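Local atomic coordinates of CG5036 (Drosophila melanogaster, PDB entry 4IGU), a protein that binds G protein alpha subunits through its RGS domain and probably suppresses their signalling both by accelerating GTP hydrolysis and by slowing GDP release. Residues L16-S21 / M30-G35; K24-L29 / K37-F42; E72-I77 / R102-P107; D93-E98 / F112-I117; P129-L132 / K136-T139. All coordinates share one frame; numbering follows the deposited sequence.

How the contacts relate
Contacts 1, 2 and 5 cluster at one end of the elongated, all-helical domain, and contacts 3 and 4 at the other; the centres of contacts 3 and 5 are about 35 Å apart. Contact 2 alone has only buried side chains at its interface, and its chemistry is aromatic. It touches contact 5, where Phe131 packs on Val38, Phe39 and Phe42, and shares helix 33-45 with contact 1, a single polar bond at a partly buried helix start. Contacts 3 and 4 share helix 94-103 and meet through Phe112; contact 3 is apolar, whereas contact 4 adds a salt bridge at the surface. Helix 113-132 joins the two ends, serving contacts 4 and 5.

Contact 1: L16-S21 / M30-G35; sequences LEEIRS and MKSTAG
Glu18 and Ser32 meet through one short side-chain bond: the hydroxyl of Ser32 donates to the carboxylate of Glu18, with OG 2.7 Å from OE1. The donor does not lie in the carboxylate plane but stands above it, 54° out, so the approach is oblique to the flat group. These are the two residues that carry the contact, and their CA atoms, 8.2 Å apart, are also the nearest pair between 16-21 and 30-35.

The reach of Glu18 comes from its bent chain. CG lies anti to the backbone N, and the turn at chi2 (81°) then swings the carboxylate across to the serine. OE1 is gripped a second time, by the indole NE1 of Trp22. This second bond, with the indole packed on Ser32 and Ala34, would limit movement of the carboxylate.

Ser32 OG has a second task. While giving its proton to Glu18, it accepts from the backbone of its own segment: Gly35 N lies 3.0 Å from Ser32 OG, with a fairly straight N-H...O angle of 161°. A chain from backbone amide to hydroxyl to carboxylate results, in which the negative charge of Glu18 probably polarises the hydroxyl and makes it a better acceptor. This is a serine N-cap at the start of helix 33-45, fastened by helix 16-21, near the N-terminal end of the chain, as in the terminal helical part of RGS folds.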
# COMPACT_ATOMS: atom_id res chain seq x y z
N LEU A 16 -5.09 20.91 -7.02
CA LEU A 16 -3.68 21.17 -6.81
C LEU A 16 -3.37 21.18 -5.32
O LEU A 16 -2.30 20.74 -4.89
CB LEU A 16 -3.28 22.50 -7.45
CG LEU A 16 -1.82 22.89 -7.28
CD1 LEU A 16 -0.91 21.81 -7.84
CD2 LEU A 16 -1.56 24.22 -7.95
N GLU A 17 -4.31 21.69 -4.53
CA GLU A 17 -4.16 21.69 -3.07
C GLU A 17 -4.01 20.26 -2.53
O GLU A 17 -3.15 19.99 -1.68
CB GLU A 17 -5.37 22.37 -2.43
CG GLU A 17 -5.28 22.56 -0.92
CD GLU A 17 -6.33 23.52 -0.39
OE1 GLU A 17 -6.90 24.28 -1.20
OE2 GLU A 17 -6.59 23.52 0.83
N GLU A 18 -4.86 19.37 -3.02
CA GLU A 18 -4.81 17.96 -2.64
C GLU A 18 -3.46 17.35 -3.02
O GLU A 18 -2.81 16.69 -2.21
CB GLU A 18 -5.94 17.20 -3.35
CG GLU A 18 -5.90 15.70 -3.16
CD GLU A 18 -6.50 15.26 -1.83
OE1 GLU A 18 -5.92 14.36 -1.18
OE2 GLU A 18 -7.55 15.80 -1.44
N ILE A 19 -3.02 17.61 -4.25
CA ILE A 19 -1.74 17.13 -4.74
C ILE A 19 -0.55 17.55 -3.87
O ILE A 19 0.26 16.72 -3.45
CB ILE A 19 -1.50 17.59 -6.19
CG1 ILE A 19 -2.56 16.98 -7.11
CG2 ILE A 19 -0.07 17.24 -6.64
CD1 ILE A 19 -2.54 17.51 -8.55
N ARG A 20 -0.46 18.85 -3.59
CA ARG A 20 0.65 19.36 -2.80
C ARG A 20 0.63 18.83 -1.37
O ARG A 20 1.67 18.72 -0.73
CB ARG A 20 0.65 20.89 -2.81
CG ARG A 20 1.02 21.47 -4.15
CD ARG A 20 0.81 22.97 -4.21
NE ARG A 20 1.36 23.49 -5.46
CZ ARG A 20 1.19 24.73 -5.89
NH1 ARG A 20 0.47 25.60 -5.19
NH2 ARG A 20 1.74 25.11 -7.04
N SER A 21 -0.56 18.48 -0.89
CA SER A 21 -0.68 17.92 0.46
C SER A 21 0.05 16.58 0.58
O SER A 21 0.57 16.23 1.66
CB SER A 21 -2.15 17.78 0.87
OG SER A 21 -2.78 16.70 0.20
N MET A 30 -1.35 8.64 1.81
CA MET A 30 -2.04 7.37 2.02
C MET A 30 -3.51 7.50 2.43
O MET A 30 -4.29 6.55 2.28
CB MET A 30 -1.27 6.51 3.03
CG MET A 30 0.08 6.05 2.52
SD MET A 30 -0.06 4.96 1.07
CE MET A 30 -0.49 3.41 1.89
N LYS A 31 -3.91 8.66 2.95
CA LYS A 31 -5.30 8.89 3.32
C LYS A 31 -6.16 9.39 2.16
O LYS A 31 -7.38 9.49 2.27
CB LYS A 31 -5.39 9.86 4.49
CG LYS A 31 -5.15 9.19 5.84
CD LYS A 31 -5.05 10.22 6.96
CE LYS A 31 -4.89 9.55 8.32
NZ LYS A 31 -4.54 10.57 9.36
N SER A 32 -5.53 9.69 1.03
CA SER A 32 -6.24 10.24 -0.12
C SER A 32 -6.62 9.14 -1.11
O SER A 32 -5.79 8.28 -1.46
CB SER A 32 -5.38 11.31 -0.79
OG SER A 32 -5.94 11.76 -2.01
N THR A 33 -7.87 9.14 -1.56
CA THR A 33 -8.30 8.17 -2.56
C THR A 33 -7.50 8.39 -3.83
O THR A 33 -7.03 7.45 -4.45
CB THR A 33 -9.81 8.27 -2.87
OG1 THR A 33 -10.58 7.99 -1.69
CG2 THR A 33 -10.18 7.27 -3.97
N ALA A 34 -7.33 9.66 -4.19
CA ALA A 34 -6.60 10.04 -5.39
C ALA A 34 -5.10 9.81 -5.24
O ALA A 34 -4.43 9.36 -6.19
CB ALA A 34 -6.87 11.51 -5.72
N GLY A 35 -4.56 10.13 -4.07
CA GLY A 35 -3.14 9.96 -3.80
C GLY A 35 -2.63 8.53 -3.87
O GLY A 35 -1.51 8.28 -4.33

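Contact 2: K24-L29 / K37-F42; sequences KSFDKL and KVFQNF
Leu29 lays its CD2 methyl over one face of the Phe39 ring, displaced from the centre toward the CG and CD1 side. CD2 is 3.9 Å from Phe39 CG, and it lies 4.1 Å from the ring centroid in a direction 23° off the ring normal; both values fit a CH-pi contact. The CA atoms of these two residues are the closest pair between 24-29 and 37-42, at 7.9 Å, so the leucine bridges the backbones where they come nearest.

Phe26 reaches the far part of the same ring. Its CE1 corner comes to 3.7 Å from Phe39 CE2, which lies at the edge of the Phe26 ring and near its plane. With the planes turned 74° to each other and the centroids 5.8 Å apart, the pair is an offset edge-to-face (T-shaped) arrangement with the edge of Phe26 directed at Phe39. All three side chains leave the backbone with CG anti to N; for Phe26 (chi1 -172°) this carries the ring tip across to Phe39.

The short helix 26-30 is started by Ser25, an N-cap whose OG accepts from Lys28 N at 3.2 Å, which caps the first turn, where Phe26 sits.

The three apolar groups are buried. Helix 113-132 covers them: His124 stacks on Phe26, Tyr128 touches both Phe26 and Leu29, and Phe131 meets Phe39 edge-to-face. Ile52 of helix 50-61 packs on Phe39 as well, so helices 26-30 and 33-45 both pack on helix 113-132, and helix 33-45 also meets the start of helix 50-61.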
# COMPACT_ATOMS: atom_id res chain seq x y z
N LYS A 24 3.55 16.81 1.90
CA LYS A 24 3.78 17.22 3.29
C LYS A 24 4.04 16.02 4.21
O LYS A 24 4.84 16.10 5.14
CB LYS A 24 2.58 18.01 3.83
CG LYS A 24 2.22 19.25 3.01
CD LYS A 24 0.93 19.90 3.53
CE LYS A 24 0.64 21.20 2.79
NZ LYS A 24 1.82 22.11 2.81
N SER A 25 3.34 14.92 3.95
CA SER A 25 3.57 13.69 4.71
C SER A 25 3.00 12.49 3.96
O SER A 25 2.04 12.63 3.21
CB SER A 25 2.93 13.78 6.09
OG SER A 25 1.52 13.70 6.01
N PHE A 26 3.61 11.33 4.17
CA PHE A 26 3.16 10.07 3.60
C PHE A 26 1.72 9.79 4.04
O PHE A 26 0.90 9.30 3.26
CB PHE A 26 4.11 8.95 4.04
CG PHE A 26 3.86 7.63 3.37
CD1 PHE A 26 3.71 7.55 1.99
CD2 PHE A 26 3.81 6.45 4.12
CE1 PHE A 26 3.49 6.32 1.37
CE2 PHE A 26 3.58 5.23 3.51
CZ PHE A 26 3.43 5.16 2.14
N ASP A 27 1.42 10.13 5.29
CA ASP A 27 0.09 9.94 5.85
C ASP A 27 -0.97 10.61 4.97
O ASP A 27 -2.00 10.01 4.65
CB ASP A 27 0.04 10.52 7.26
CG ASP A 27 -1.23 10.15 8.00
OD1 ASP A 27 -1.38 8.96 8.33
OD2 ASP A 27 -2.05 11.05 8.27
N LYS A 28 -0.69 11.85 4.58
CA LYS A 28 -1.58 12.63 3.72
C LYS A 28 -1.80 11.91 2.40
O LYS A 28 -2.94 11.82 1.91
CB LYS A 28 -0.94 13.99 3.41
CG LYS A 28 -1.05 14.99 4.53
CD LYS A 28 -2.46 15.53 4.64
CE LYS A 28 -2.54 16.61 5.70
NZ LYS A 28 -2.02 16.13 7.01
N LEU A 29 -0.71 11.40 1.84
CA LEU A 29 -0.77 10.66 0.58
C LEU A 29 -1.65 9.43 0.78
O LEU A 29 -2.62 9.22 0.05
CB LEU A 29 0.64 10.27 0.13
CG LEU A 29 0.80 9.44 -1.15
CD1 LEU A 29 0.14 10.15 -2.30
CD2 LEU A 29 2.26 9.21 -1.47
N LYS A 37 -3.85 6.16 -5.78
CA LYS A 37 -3.83 5.71 -7.17
C LYS A 37 -2.60 6.21 -7.93
O LYS A 37 -1.94 5.43 -8.62
CB LYS A 37 -5.09 6.15 -7.90
CG LYS A 37 -6.37 5.61 -7.30
CD LYS A 37 -7.57 5.95 -8.17
CE LYS A 37 -8.88 5.61 -7.46
NZ LYS A 37 -10.06 6.13 -8.20
N VAL A 38 -2.31 7.50 -7.80
CA VAL A 38 -1.12 8.06 -8.42
C VAL A 38 0.12 7.39 -7.85
O VAL A 38 1.05 7.07 -8.60
CB VAL A 38 -1.03 9.59 -8.21
CG1 VAL A 38 0.24 10.16 -8.85
CG2 VAL A 38 -2.26 10.27 -8.79
N PHE A 39 0.13 7.18 -6.54
CA PHE A 39 1.26 6.51 -5.88
C PHE A 39 1.38 5.07 -6.38
O PHE A 39 2.48 4.60 -6.70
CB PHE A 39 1.13 6.53 -4.35
CG PHE A 39 2.37 6.03 -3.64
CD1 PHE A 39 3.62 6.56 -3.96
CD2 PHE A 39 2.30 5.07 -2.64
CE1 PHE A 39 4.77 6.13 -3.32
CE2 PHE A 39 3.45 4.64 -1.97
CZ PHE A 39 4.68 5.16 -2.32
N GLN A 40 0.25 4.36 -6.46
CA GLN A 40 0.25 3.00 -7.01
C GLN A 40 0.75 2.98 -8.46
O GLN A 40 1.44 2.04 -8.86
CB GLN A 40 -1.15 2.37 -6.93
CG GLN A 40 -1.19 0.90 -7.36
CD GLN A 40 -2.60 0.32 -7.38
OE1 GLN A 40 -2.93 -0.51 -8.22
NE2 GLN A 40 -3.45 0.77 -6.46
N ASN A 41 0.39 4.00 -9.24
CA ASN A 41 0.88 4.08 -10.62
C ASN A 41 2.39 4.25 -10.66
O ASN A 41 3.08 3.66 -11.49
CB ASN A 41 0.21 5.23 -11.39
CG ASN A 41 -1.22 4.91 -11.79
OD1 ASN A 41 -1.63 3.74 -11.79
ND2 ASN A 41 -1.99 5.94 -12.14
N PHE A 42 2.91 5.05 -9.74
CA PHE A 42 4.34 5.23 -9.63
C PHE A 42 5.03 3.94 -9.21
O PHE A 42 6.10 3.61 -9.73
CB PHE A 42 4.67 6.34 -8.63
CG PHE A 42 6.13 6.47 -8.35
CD1 PHE A 42 6.99 6.99 -9.32
CD2 PHE A 42 6.67 6.06 -7.14
CE1 PHE A 42 8.34 7.11 -9.07
CE2 PHE A 42 8.02 6.16 -6.89
CZ PHE A 42 8.86 6.69 -7.86

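Contact 3: E72-I77 / R102-P107; sequences EKARLI and RNMIEP
The planar peptide group between Ala74 and Arg75 carries the CE methyl of Met104 over one face, CE being 3.8 Å from Ala74 C and 3.7 Å from Arg75 N. The methyl also lies 3.7 Å from Arg75 CA, so the contact with Arg75 rests on its backbone; that side chain adopts two conformations, and any part it plays here is doubtful. The pyrrolidine ring of Pro107 touches by a corner: its CB stands 3.9 Å from Ala74 CB.

Ala74 is therefore held from two directions, by Pro107 CB and by the thioether, whose SD is 3.9 Å from Ala74 CB. Methionine reaches the helix surface because its chain curls: CG is anti to the carbonyl carbon (chi1 -82°), and further bends at chi2 and chi3 turn the methyl back toward 72-77. The alanine permits a close approach, the CA atoms of Ala74 and Pro107 being 6.7 Å apart.

In the fold, the turn after helix 94-103 is clamped onto helix 67-81; both helices belong to the four-helix bundle of the RGS domain. Met104 reaches further along helix 67-81 to touch Tyr78, while Pro107 rests on Glu71. On the inner side Phe112 packs against Ala74, Ile77 and Met104. A bound sodium ion lies about 9 Å from the Pro107 side chain, beyond coordinating distance for this residue.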
# COMPACT_ATOMS: atom_id res chain seq x y z
N GLU A 72 -11.21 -16.93 4.83
CA GLU A 72 -11.30 -17.04 3.37
C GLU A 72 -10.50 -15.93 2.68
O GLU A 72 -9.77 -16.17 1.71
CB GLU A 72 -12.78 -16.92 2.96
CG GLU A 72 -13.09 -17.27 1.51
CD GLU A 72 -13.13 -18.77 1.27
OE1 GLU A 72 -13.45 -19.55 2.20
OE2 GLU A 72 -12.83 -19.18 0.13
N LYS A 73 -10.65 -14.70 3.18
CA LYS A 73 -9.93 -13.56 2.60
C LYS A 73 -8.45 -13.59 2.95
O LYS A 73 -7.60 -13.21 2.14
CB LYS A 73 -10.56 -12.24 3.07
CG LYS A 73 -11.95 -11.98 2.50
CD LYS A 73 -12.70 -10.87 3.27
CE LYS A 73 -14.08 -10.60 2.60
NZ LYS A 73 -14.88 -9.52 3.27
N ALA A 74 -8.14 -14.01 4.18
CA ALA A 74 -6.74 -14.08 4.61
C ALA A 74 -5.95 -15.08 3.78
O ALA A 74 -4.80 -14.81 3.41
CB ALA A 74 -6.63 -14.40 6.09
N ARG A 75 -6.53 -16.26 3.52
CA ARG A 75 -5.85 -17.27 2.70
C ARG A 75 -5.47 -16.70 1.35
O ARG A 75 -4.39 -16.98 0.83
CB ARG A 75 -6.71 -18.52 2.47
CG ARG A 75 -6.96 -19.38 3.71
CD ARG A 75 -7.29 -20.82 3.32
NE ARG A 75 -8.33 -20.89 2.29
CZ ARG A 75 -9.62 -21.12 2.55
NH1 ARG A 75 -10.50 -21.17 1.56
NH2 ARG A 75 -10.02 -21.30 3.80
N LEU A 76 -6.36 -15.89 0.77
CA LEU A 76 -6.11 -15.30 -0.55
C LEU A 76 -5.00 -14.25 -0.52
O LEU A 76 -4.13 -14.22 -1.39
CB LEU A 76 -7.40 -14.71 -1.14
CG LEU A 76 -8.16 -15.67 -2.02
CD1 LEU A 76 -9.53 -15.12 -2.35
CD2 LEU A 76 -7.36 -15.93 -3.29
N ILE A 77 -5.04 -13.38 0.48
CA ILE A 77 -3.97 -12.43 0.72
C ILE A 77 -2.63 -13.15 0.84
O ILE A 77 -1.64 -12.74 0.23
CB ILE A 77 -4.24 -11.61 2.00
CG1 ILE A 77 -5.45 -10.69 1.80
CG2 ILE A 77 -3.02 -10.79 2.37
CD1 ILE A 77 -6.01 -10.11 3.10
N ARG A 102 2.12 -18.73 11.58
CA ARG A 102 1.44 -19.23 12.77
C ARG A 102 0.06 -18.59 12.90
O ARG A 102 -0.88 -19.27 13.30
CB ARG A 102 2.30 -19.00 14.03
CG ARG A 102 3.63 -19.79 14.01
CD ARG A 102 4.38 -19.77 15.36
NE ARG A 102 5.10 -18.51 15.60
CZ ARG A 102 6.37 -18.29 15.27
NH1 ARG A 102 6.94 -17.11 15.54
NH2 ARG A 102 7.08 -19.24 14.67
N ASN A 103 -0.06 -17.30 12.56
CA ASN A 103 -1.36 -16.60 12.67
C ASN A 103 -2.39 -17.12 11.67
O ASN A 103 -3.57 -16.84 11.81
CB ASN A 103 -1.22 -15.09 12.45
CG ASN A 103 -0.53 -14.38 13.61
OD1 ASN A 103 -0.33 -14.97 14.67
ND2 ASN A 103 -0.19 -13.11 13.42
N MET A 104 -1.93 -17.85 10.66
CA MET A 104 -2.82 -18.31 9.60
C MET A 104 -3.54 -19.58 9.97
O MET A 104 -4.40 -20.05 9.21
CB MET A 104 -2.06 -18.48 8.28
CG MET A 104 -1.88 -17.16 7.52
SD MET A 104 -3.45 -16.38 7.03
CE MET A 104 -4.20 -17.62 5.98
N ILE A 105 -3.19 -20.17 11.11
CA ILE A 105 -3.88 -21.38 11.54
C ILE A 105 -5.32 -21.05 11.91
O ILE A 105 -6.24 -21.80 11.60
CB ILE A 105 -3.16 -22.10 12.72
CG1 ILE A 105 -1.73 -22.49 12.31
CG2 ILE A 105 -3.91 -23.36 13.13
CD1 ILE A 105 -1.67 -23.39 11.10
N GLU A 106 -5.50 -19.93 12.61
CA GLU A 106 -6.84 -19.43 12.90
C GLU A 106 -6.84 -17.94 12.62
O GLU A 106 -6.64 -17.13 13.53
CB GLU A 106 -7.22 -19.70 14.37
CG GLU A 106 -8.72 -19.59 14.66
CD GLU A 106 -9.09 -20.13 16.04
OE1 GLU A 106 -10.14 -19.72 16.57
OE2 GLU A 106 -8.32 -20.96 16.58
N PRO A 107 -7.03 -17.56 11.35
CA PRO A 107 -6.86 -16.16 10.97
C PRO A 107 -7.76 -15.20 11.75
O PRO A 107 -8.92 -15.52 12.06
CB PRO A 107 -7.21 -16.15 9.47
CG PRO A 107 -6.90 -17.55 9.03
CD PRO A 107 -7.31 -18.42 10.18

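Contact 4: D93-E98 / F112-I117; sequences DSRVRE and FDEAQI
Arg95 and Glu114 form a salt bridge whose one hydrogen bond runs from NH1 to OE2 over 3.2 Å, with a nearly straight N-H...O angle of 162°. OE2 lies in the plane of the guanidinium, at its edge, yet the donor meets the carboxylate from above its plane, 43° out. Arg95 NH2 stays 3.6 Å from both Glu114 OE1 and OE2, and no hydrogen bond is assigned there. A bend at chi3 of Arg95 and another at chi2 of Glu114 bring the groups together at the solvent-facing margin.

Beneath the ion pair the packing turns apolar. Val96 directs CG1, anti to its backbone N, onto the helix opposite, 3.8 Å from Ala115 CB and 3.7 Å from Ala115 N. The small alanine lets the CA atoms of Val96 and Ala115 approach to 6.2 Å.

The segments 94-98 and 113-117 run roughly antiparallel, at 141° with axes 9.3 Å apart, as successive helices of the RGS four-helix bundle. Asp93 is the N-cap of the first: OD1 accepts from Val96 N at 2.8 Å, while OD2 is bonded to Gln118 NE2 of helix 113-132. Leu92 also packs on Ala115, and Ile99 touches Glu114.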
# COMPACT_ATOMS: atom_id res chain seq x y z
N ASP A 93 10.98 -10.36 6.35
CA ASP A 93 12.07 -11.10 6.99
C ASP A 93 11.54 -12.40 7.61
O ASP A 93 10.33 -12.56 7.78
CB ASP A 93 12.83 -10.23 8.01
CG ASP A 93 11.93 -9.70 9.13
OD1 ASP A 93 11.13 -10.48 9.69
OD2 ASP A 93 12.03 -8.50 9.46
N SER A 94 12.42 -13.34 7.94
CA SER A 94 11.96 -14.63 8.43
C SER A 94 11.21 -14.54 9.77
O SER A 94 10.31 -15.33 10.02
CB SER A 94 13.10 -15.64 8.50
OG SER A 94 14.17 -15.16 9.30
N ARG A 95 11.56 -13.57 10.61
CA ARG A 95 10.82 -13.39 11.86
C ARG A 95 9.34 -13.08 11.59
O ARG A 95 8.44 -13.67 12.22
CB ARG A 95 11.43 -12.26 12.68
CG ARG A 95 10.89 -12.17 14.12
CD ARG A 95 11.31 -10.87 14.81
NE ARG A 95 10.77 -9.70 14.12
CZ ARG A 95 9.55 -9.20 14.32
NH1 ARG A 95 9.15 -8.14 13.63
NH2 ARG A 95 8.72 -9.75 15.21
N VAL A 96 9.08 -12.16 10.67
CA VAL A 96 7.70 -11.78 10.36
C VAL A 96 6.97 -12.90 9.59
O VAL A 96 5.78 -13.16 9.83
CB VAL A 96 7.67 -10.45 9.57
CG1 VAL A 96 6.27 -10.18 8.98
CG2 VAL A 96 8.11 -9.31 10.48
N ARG A 97 7.65 -13.56 8.67
CA ARG A 97 7.02 -14.65 7.93
C ARG A 97 6.52 -15.77 8.85
O ARG A 97 5.43 -16.32 8.65
CB ARG A 97 7.97 -15.24 6.88
CG ARG A 97 8.10 -14.40 5.63
CD ARG A 97 8.92 -15.12 4.55
NE ARG A 97 8.52 -14.65 3.23
CZ ARG A 97 7.62 -15.26 2.45
NH1 ARG A 97 7.01 -16.37 2.85
NH2 ARG A 97 7.33 -14.74 1.27
N GLU A 98 7.33 -16.08 9.86
CA GLU A 98 7.00 -17.14 10.81
C GLU A 98 5.80 -16.76 11.66
O GLU A 98 4.97 -17.61 11.98
CB GLU A 98 8.20 -17.46 11.69
CG GLU A 98 9.31 -18.20 10.97
CD GLU A 98 8.82 -19.49 10.33
OE1 GLU A 98 7.95 -20.17 10.94
OE2 GLU A 98 9.28 -19.83 9.22
N PHE A 112 -2.03 -10.21 9.72
CA PHE A 112 -0.91 -9.65 8.95
C PHE A 112 -0.31 -8.36 9.52
O PHE A 112 0.52 -7.73 8.85
CB PHE A 112 -1.36 -9.38 7.51
CG PHE A 112 -1.90 -10.59 6.82
CD1 PHE A 112 -1.04 -11.53 6.26
CD2 PHE A 112 -3.27 -10.81 6.73
CE1 PHE A 112 -1.54 -12.66 5.62
CE2 PHE A 112 -3.77 -11.95 6.09
CZ PHE A 112 -2.91 -12.86 5.54
N ASP A 113 -0.71 -7.96 10.72
CA ASP A 113 -0.23 -6.68 11.26
C ASP A 113 1.28 -6.45 11.14
O ASP A 113 1.71 -5.40 10.66
CB ASP A 113 -0.71 -6.47 12.69
CG ASP A 113 -2.15 -6.04 12.75
OD1 ASP A 113 -2.79 -6.10 11.68
OD2 ASP A 113 -2.63 -5.64 13.83
N GLU A 114 2.08 -7.43 11.55
CA GLU A 114 3.53 -7.28 11.49
C GLU A 114 4.04 -7.08 10.06
O GLU A 114 4.94 -6.28 9.82
CB GLU A 114 4.22 -8.50 12.13
CG GLU A 114 3.92 -8.66 13.60
CD GLU A 114 5.14 -8.41 14.49
OE1 GLU A 114 5.22 -9.05 15.56
OE2 GLU A 114 6.00 -7.58 14.12
N ALA A 115 3.45 -7.80 9.10
CA ALA A 115 3.88 -7.66 7.72
C ALA A 115 3.38 -6.34 7.16
O ALA A 115 4.10 -5.64 6.43
CB ALA A 115 3.41 -8.85 6.86
N GLN A 116 2.14 -5.98 7.48
CA GLN A 116 1.56 -4.75 6.94
C GLN A 116 2.39 -3.54 7.37
O GLN A 116 2.68 -2.66 6.55
CB GLN A 116 0.10 -4.58 7.37
CG GLN A 116 -0.57 -3.32 6.81
CD GLN A 116 -1.97 -3.09 7.36
OE1 GLN A 116 -2.32 -3.58 8.43
NE2 GLN A 116 -2.78 -2.33 6.62
N ILE A 117 2.82 -3.51 8.63
CA ILE A 117 3.65 -2.42 9.14
C ILE A 117 5.00 -2.36 8.43
O ILE A 117 5.48 -1.29 8.04
CB ILE A 117 3.89 -2.56 10.65
CG1 ILE A 117 2.57 -2.47 11.41
CG2 ILE A 117 4.85 -1.49 11.14
CD1 ILE A 117 2.71 -2.87 12.88

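Contact 5: P129-L132 / K136-T139; sequences PRFL and KFKT
Leu132 and Phe137 bring the two backbones closest, with CA atoms 6.1 Å apart, across the turn between helix 113-132 and helix 135-140. The first helix is kinked at Pro129, whose N makes no bond to the preceding turn. Backbone touches side chain where Phe131 O lies 3.3 Å from Phe137 CB, and the hydroxyl of Ser134 ties the turn together by bonding to both Phe131 O and Phe137 N.

Two side chains approach Phe137 from the same side of its ring plane. Leu132 CD2 sits over that face, 4.2 Å from the centroid of the Phe137 ring and displaced toward the rim, in a CH-pi contact; the two side chains run side by side, pointing the same way. The Phe131 ring meets it obliquely, the planes at 49° and CE2 3.8 Å from Phe137 CD1.

This turn between helices 113-132 and 135-140 brings the C-terminal end of the RGS domain onto its N-terminal helices: Phe137 reaches Ile19 of helix 16-21, and Phe131 packs on Val38 and Phe42 of helix 33-45. Phe131 also receives Phe137 CB over a face, 4.3 Å from the ring centroid. The Lys138 amine bonds Asn133 OD1, its chain passing Leu132 O.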
# COMPACT_ATOMS: atom_id res chain seq x y z
N PRO A 129 10.08 8.83 -0.87
CA PRO A 129 10.97 9.92 -1.28
C PRO A 129 11.17 9.99 -2.80
O PRO A 129 11.21 11.09 -3.33
CB PRO A 129 12.28 9.56 -0.58
CG PRO A 129 11.84 8.90 0.69
CD PRO A 129 10.61 8.10 0.30
N ARG A 130 11.29 8.84 -3.47
CA ARG A 130 11.46 8.83 -4.92
C ARG A 130 10.21 9.31 -5.67
O ARG A 130 10.31 9.98 -6.70
CB ARG A 130 11.89 7.44 -5.42
CG ARG A 130 13.31 7.03 -5.01
CD ARG A 130 13.77 5.80 -5.81
NE ARG A 130 12.84 4.68 -5.71
CZ ARG A 130 12.91 3.72 -4.79
NH1 ARG A 130 13.87 3.76 -3.87
NH2 ARG A 130 12.03 2.73 -4.77
N PHE A 131 9.03 8.97 -5.15
CA PHE A 131 7.79 9.50 -5.71
C PHE A 131 7.76 11.03 -5.64
O PHE A 131 7.34 11.68 -6.58
CB PHE A 131 6.55 8.92 -4.99
CG PHE A 131 5.26 9.58 -5.40
CD1 PHE A 131 4.73 9.40 -6.68
CD2 PHE A 131 4.55 10.38 -4.50
CE1 PHE A 131 3.54 10.01 -7.05
CE2 PHE A 131 3.36 10.99 -4.87
CZ PHE A 131 2.86 10.80 -6.15
N LEU A 132 8.21 11.60 -4.52
CA LEU A 132 8.27 13.05 -4.41
C LEU A 132 9.25 13.67 -5.41
O LEU A 132 9.02 14.76 -5.92
CB LEU A 132 8.62 13.48 -2.98
CG LEU A 132 7.58 13.10 -1.91
CD1 LEU A 132 7.94 13.67 -0.54
CD2 LEU A 132 6.18 13.53 -2.33
N LYS A 136 6.56 12.91 -12.59
CA LYS A 136 5.11 12.81 -12.52
C LYS A 136 4.54 13.69 -11.41
O LYS A 136 3.61 14.47 -11.64
CB LYS A 136 4.69 11.35 -12.30
CG LYS A 136 3.50 10.89 -13.13
CD LYS A 136 2.22 11.61 -12.73
CE LYS A 136 1.14 11.43 -13.79
NZ LYS A 136 -0.19 11.81 -13.26
N PHE A 137 5.10 13.57 -10.21
CA PHE A 137 4.61 14.36 -9.09
C PHE A 137 4.94 15.84 -9.26
O PHE A 137 4.12 16.71 -8.97
CB PHE A 137 5.16 13.85 -7.74
CG PHE A 137 4.68 14.66 -6.57
CD1 PHE A 137 3.36 14.58 -6.15
CD2 PHE A 137 5.54 15.55 -5.92
CE1 PHE A 137 2.90 15.35 -5.08
CE2 PHE A 137 5.09 16.33 -4.86
CZ PHE A 137 3.77 16.22 -4.44
N LYS A 138 6.15 16.10 -9.74
CA LYS A 138 6.61 17.46 -9.97
C LYS A 138 5.76 18.17 -11.01
O LYS A 138 5.51 19.37 -10.88
CB LYS A 138 8.09 17.47 -10.38
CG LYS A 138 9.05 17.57 -9.20
CD LYS A 138 10.48 17.23 -9.61
CE LYS A 138 11.37 17.07 -8.39
NZ LYS A 138 12.72 16.56 -8.77
N THR A 139 5.31 17.44 -12.02
CA THR A 139 4.43 18.01 -13.04
C THR A 139 3.00 18.17 -12.53
O THR A 139 2.36 19.20 -12.75
CB THR A 139 4.47 17.22 -14.38
OG1 THR A 139 4.22 15.83 -14.13
CG2 THR A 139 5.83 17.37 -15.06